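Local coordinates for kinetochore protein Mis16 (Schizosaccharomyces japonicus, PDB 4XYH) that binds histones as a WD-repeat propeller, recognising histone H4 and, independently, the CENP-A-specific chaperone Scm3, and probably acts at centromeres, at residues L296-S301 with V331-H336; E338-T343 with L388-N393. One frame throughout, in Å; residues are numbered along the deposited sequence.

Contact 1. Residues L296-S301 with V331-H336; sequences LLATAS and VQWSPH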
# COMPACT_ATOMS: atom_id res chain seq x y z
N LEU A 296 14.34 8.45 8.02
CA LEU A 296 13.09 8.20 8.74
C LEU A 296 12.26 7.09 8.08
O LEU A 296 12.15 7.04 6.85
CB LEU A 296 12.25 9.47 8.84
CG LEU A 296 10.96 9.40 9.67
CD1 LEU A 296 11.25 8.99 11.10
CD2 LEU A 296 10.26 10.74 9.69
N LEU A 297 11.68 6.21 8.91
CA LEU A 297 10.70 5.22 8.43
C LEU A 297 9.66 4.88 9.50
O LEU A 297 9.82 5.22 10.68
CB LEU A 297 11.40 3.94 7.95
CG LEU A 297 12.20 3.13 8.99
CD1 LEU A 297 12.30 1.69 8.54
CD2 LEU A 297 13.60 3.71 9.17
N ALA A 298 8.60 4.19 9.08
CA ALA A 298 7.51 3.84 9.99
C ALA A 298 7.15 2.37 9.85
O ALA A 298 7.26 1.80 8.76
CB ALA A 298 6.29 4.70 9.71
N THR A 299 6.72 1.77 10.96
CA THR A 299 6.20 0.41 10.95
C THR A 299 4.78 0.39 11.51
O THR A 299 4.47 1.08 12.49
CB THR A 299 7.08 -0.57 11.76
OG1 THR A 299 7.27 -0.06 13.10
CG2 THR A 299 8.44 -0.75 11.10
N ALA A 300 3.92 -0.41 10.89
CA ALA A 300 2.56 -0.63 11.36
C ALA A 300 2.48 -2.03 11.93
O ALA A 300 2.89 -3.00 11.29
CB ALA A 300 1.56 -0.45 10.22
N SER A 301 1.94 -2.16 13.14
CA SER A 301 1.96 -3.43 13.83
C SER A 301 0.58 -3.91 14.21
O SER A 301 -0.35 -3.11 14.34
CB SER A 301 2.81 -3.35 15.09
OG SER A 301 2.76 -4.57 15.81
N VAL A 331 0.68 1.75 5.95
CA VAL A 331 1.32 2.98 6.38
C VAL A 331 1.91 3.63 5.13
O VAL A 331 2.62 2.98 4.38
CB VAL A 331 2.40 2.71 7.47
CG1 VAL A 331 3.42 1.64 7.03
CG2 VAL A 331 3.07 3.99 7.87
N GLN A 332 1.58 4.90 4.89
CA GLN A 332 2.06 5.58 3.69
C GLN A 332 2.34 7.05 3.97
O GLN A 332 1.47 7.78 4.46
CB GLN A 332 1.05 5.49 2.55
CG GLN A 332 0.78 4.08 2.08
CD GLN A 332 1.49 3.75 0.80
OE1 GLN A 332 1.99 2.64 0.61
NE2 GLN A 332 1.54 4.73 -0.10
N TRP A 333 3.56 7.48 3.64
CA TRP A 333 3.93 8.87 3.82
C TRP A 333 3.30 9.74 2.73
O TRP A 333 3.21 9.32 1.58
CB TRP A 333 5.45 9.01 3.77
CG TRP A 333 6.13 8.36 4.91
CD1 TRP A 333 6.70 7.12 4.92
CD2 TRP A 333 6.33 8.90 6.21
NE1 TRP A 333 7.24 6.86 6.15
CE2 TRP A 333 7.03 7.94 6.97
CE3 TRP A 333 5.98 10.11 6.82
CZ2 TRP A 333 7.40 8.16 8.30
CZ3 TRP A 333 6.35 10.33 8.14
CH2 TRP A 333 7.05 9.35 8.87
N SER A 334 2.86 10.94 3.08
CA SER A 334 2.44 11.88 2.03
C SER A 334 3.62 12.17 1.08
O SER A 334 4.74 12.38 1.52
CB SER A 334 1.93 13.19 2.65
OG SER A 334 1.96 14.25 1.69
N PRO A 335 3.37 12.14 -0.24
CA PRO A 335 4.46 12.52 -1.15
C PRO A 335 4.65 14.06 -1.23
O PRO A 335 5.58 14.52 -1.90
CB PRO A 335 4.01 11.95 -2.50
CG PRO A 335 2.52 12.02 -2.43
CD PRO A 335 2.14 11.80 -0.96
N HIS A 336 3.80 14.82 -0.55
CA HIS A 336 3.86 16.28 -0.64
C HIS A 336 4.34 16.98 0.63
O HIS A 336 4.84 18.10 0.57
CB HIS A 336 2.47 16.84 -1.01
CG HIS A 336 1.93 16.30 -2.30
ND1 HIS A 336 0.77 15.56 -2.38
CD2 HIS A 336 2.40 16.40 -3.57
CE1 HIS A 336 0.54 15.23 -3.63
NE2 HIS A 336 1.51 15.72 -4.38
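Strands 296-301 and 331-333 run nearly antiparallel, their axes at 158° and 7.7 Å apart at the closest, and Ala300 faces Val331 where the backbones come nearest; the two belong to different sheets and meet mainly through side chains. Trp333 is the main wedge. Its CG stands anti to the carbonyl carbon (chi1 -66°), which carries the indole across to the start of strand 296-301. There the six-membered ring meets Leu296, whose side chain crosses it at about a right angle, with CD2 of Leu296 3.6 Å from CH2 of Trp333 and CG of Leu296 about as near to CZ2 as to CH2. On the neighbouring inward-facing residue, the Ala298 methyl approaches the ring obliquely, CB lying 3.9 Å from Trp333 CZ2. The same methyl has a second partner: CG2 of Val331 comes within 3.8 Å of Ala298 CB, so one methyl touches both the valine and the indole. The other valine branch, CG1, lies between backbone N and carbonyl carbon (chi1 53°) and reaches Ala300 CB more loosely, at 4.2 Å. The small Ala298 probably lets the indole come close to the backbone, where the carbonyl carbon of Leu297 lies at its edge. The ring nitrogen is satisfied although buried, since Trp333 NE1 donates to the carbonyl oxygen of Ala288 on strand 284-289, the neighbour of 296-301 in its sheet. That bond, with the packing of Leu308 from strand 306-310, is likely to hold the indole's rotation. Ser334 OG accepts from His336 N at 3.0 Å, an ST turn just after the strand. The innermost strand of one blade packed on the second strand of the blade before it is the interface between blades of a WD40 beta-propeller.

Contact 2. Residues E338-T343 with L388-N393; sequences EPILVT and LSWNPN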
# COMPACT_ATOMS: atom_id res chain seq x y z
N GLU A 338 6.50 16.35 4.28
CA GLU A 338 7.37 15.50 5.07
C GLU A 338 6.76 14.97 6.40
O GLU A 338 6.88 13.79 6.69
CB GLU A 338 8.68 16.24 5.36
CG GLU A 338 9.68 15.46 6.19
CD GLU A 338 11.02 16.17 6.30
OE1 GLU A 338 11.24 17.14 5.53
OE2 GLU A 338 11.85 15.76 7.14
N PRO A 339 6.10 15.82 7.19
CA PRO A 339 5.67 15.25 8.47
C PRO A 339 4.32 14.51 8.45
O PRO A 339 3.82 14.11 9.51
CB PRO A 339 5.57 16.49 9.38
CG PRO A 339 5.25 17.59 8.47
CD PRO A 339 5.84 17.27 7.12
N ILE A 340 3.73 14.33 7.27
CA ILE A 340 2.39 13.77 7.17
C ILE A 340 2.44 12.31 6.70
O ILE A 340 3.08 12.00 5.69
CB ILE A 340 1.54 14.58 6.17
CG1 ILE A 340 1.47 16.07 6.59
CG2 ILE A 340 0.16 13.96 6.01
CD1 ILE A 340 0.69 16.36 7.85
N LEU A 341 1.79 11.43 7.45
CA LEU A 341 1.60 10.05 7.01
C LEU A 341 0.18 9.56 7.32
O LEU A 341 -0.54 10.14 8.12
CB LEU A 341 2.63 9.11 7.64
CG LEU A 341 2.42 8.63 9.08
CD1 LEU A 341 3.34 7.46 9.42
CD2 LEU A 341 2.68 9.78 10.01
N VAL A 342 -0.21 8.49 6.63
CA VAL A 342 -1.55 7.95 6.75
C VAL A 342 -1.44 6.46 7.10
O VAL A 342 -0.51 5.78 6.66
CB VAL A 342 -2.35 8.17 5.43
CG1 VAL A 342 -1.82 7.30 4.28
CG2 VAL A 342 -3.78 7.88 5.66
N THR A 343 -2.36 5.98 7.94
CA THR A 343 -2.39 4.58 8.34
C THR A 343 -3.81 4.04 8.25
O THR A 343 -4.78 4.81 8.21
CB THR A 343 -1.86 4.38 9.79
OG1 THR A 343 -2.72 5.06 10.72
CG2 THR A 343 -0.45 4.91 9.94
N LEU A 388 -4.34 1.57 0.60
CA LEU A 388 -4.59 2.99 0.35
C LEU A 388 -3.43 3.61 -0.40
O LEU A 388 -2.32 3.07 -0.41
CB LEU A 388 -4.86 3.76 1.65
CG LEU A 388 -4.00 3.55 2.90
CD1 LEU A 388 -2.58 3.93 2.67
CD2 LEU A 388 -4.56 4.35 4.07
N SER A 389 -3.70 4.74 -1.02
CA SER A 389 -2.71 5.38 -1.86
C SER A 389 -2.88 6.90 -1.85
O SER A 389 -3.97 7.41 -2.08
CB SER A 389 -2.83 4.82 -3.29
OG SER A 389 -1.92 5.43 -4.18
N TRP A 390 -1.80 7.61 -1.57
CA TRP A 390 -1.77 9.06 -1.79
C TRP A 390 -1.78 9.39 -3.27
O TRP A 390 -1.01 8.83 -4.02
CB TRP A 390 -0.54 9.69 -1.18
CG TRP A 390 -0.57 9.86 0.28
CD1 TRP A 390 -0.02 9.01 1.21
CD2 TRP A 390 -1.12 10.96 1.00
NE1 TRP A 390 -0.22 9.52 2.47
CE2 TRP A 390 -0.89 10.71 2.37
CE3 TRP A 390 -1.78 12.13 0.62
CZ2 TRP A 390 -1.31 11.58 3.37
CZ3 TRP A 390 -2.20 13.00 1.61
CH2 TRP A 390 -1.96 12.72 2.98
N ASN A 391 -2.65 10.30 -3.68
CA ASN A 391 -2.63 10.85 -5.03
C ASN A 391 -1.42 11.79 -5.17
O ASN A 391 -1.31 12.75 -4.42
CB ASN A 391 -3.95 11.57 -5.30
CG ASN A 391 -4.07 12.13 -6.71
OD1 ASN A 391 -3.09 12.59 -7.28
ND2 ASN A 391 -5.28 12.11 -7.25
N PRO A 392 -0.49 11.50 -6.10
CA PRO A 392 0.72 12.33 -6.25
C PRO A 392 0.48 13.59 -7.09
O PRO A 392 1.35 14.47 -7.16
CB PRO A 392 1.69 11.40 -6.97
CG PRO A 392 0.77 10.59 -7.88
CD PRO A 392 -0.49 10.36 -7.04
N ASN A 393 -0.69 13.67 -7.72
CA ASN A 393 -1.03 14.74 -8.64
C ASN A 393 -1.72 15.92 -7.98
O ASN A 393 -1.55 17.06 -8.41
CB ASN A 393 -1.95 14.19 -9.74
CG ASN A 393 -1.38 12.96 -10.42
OD1 ASN A 393 -0.21 12.94 -10.82
ND2 ASN A 393 -2.21 11.92 -10.56
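Val342 meets the indole of Trp390 closely, CG1 standing 3.3 Å from NE1, in an oblique approach in which the two side chains slide past each other in opposite directions. With CG1 set between backbone N and carbonyl carbon (chi1 70°), the same methyl also touches Leu388 CD1 at 3.8 Å, and the valine and leucine meet tip to tip, CG2 of Val342 reaching CD2 of Leu388. At the far end of the ring Ile340 crosses the indole at about a right angle: its CG2 branch lies 3.8 Å from Trp390 CZ2, while its longer arm leads away. Around this apolar shell, Val350 touches both Val342 and Leu388, and Leu398 lies against Val342 and Trp390. The indole is positioned by its NE1, which donates to the carbonyl oxygen of Gln332 on the strand beside 340-343. Replacing Trp390 by an alanine removes the indole and is likely to leave the Gln332 oxygen without that donor and a gap beside Ile340 and Val342. Next along the chain, Asn391 OD1 accepts from Asn393 N at 2.7 Å, an Asx turn, while ND2 of both asparagines binds Gln73 OE1. Packing of the innermost strand of one blade on the second strand of the preceding blade, here with an indole N-H bonded across, is the interface between neighbouring WD40 propeller blades.

Contacts 1 and 2 are successive blade interfaces, both buried and on the same side of the chain's centre, with their own centres about 8 Å apart. The blade holding strands 328-333 and 340-345 serves both: its first strand packs back in contact 1, and its second receives the next blade in contact 2. Gln332 O and Val342 N, 2.8 Å apart, probably hydrogen-bond these neighbouring strands, as Ser334 N does with Ile340 O just past the first. Both are apolar, but in contact 1 the tryptophan meets Leu296 and the small Ala298, in contact 2 the branched Val342 and Ile340. The tight turns differ likewise, serine-based in one and asparagine-based in the other, and His336 bonds to Pro392 between them.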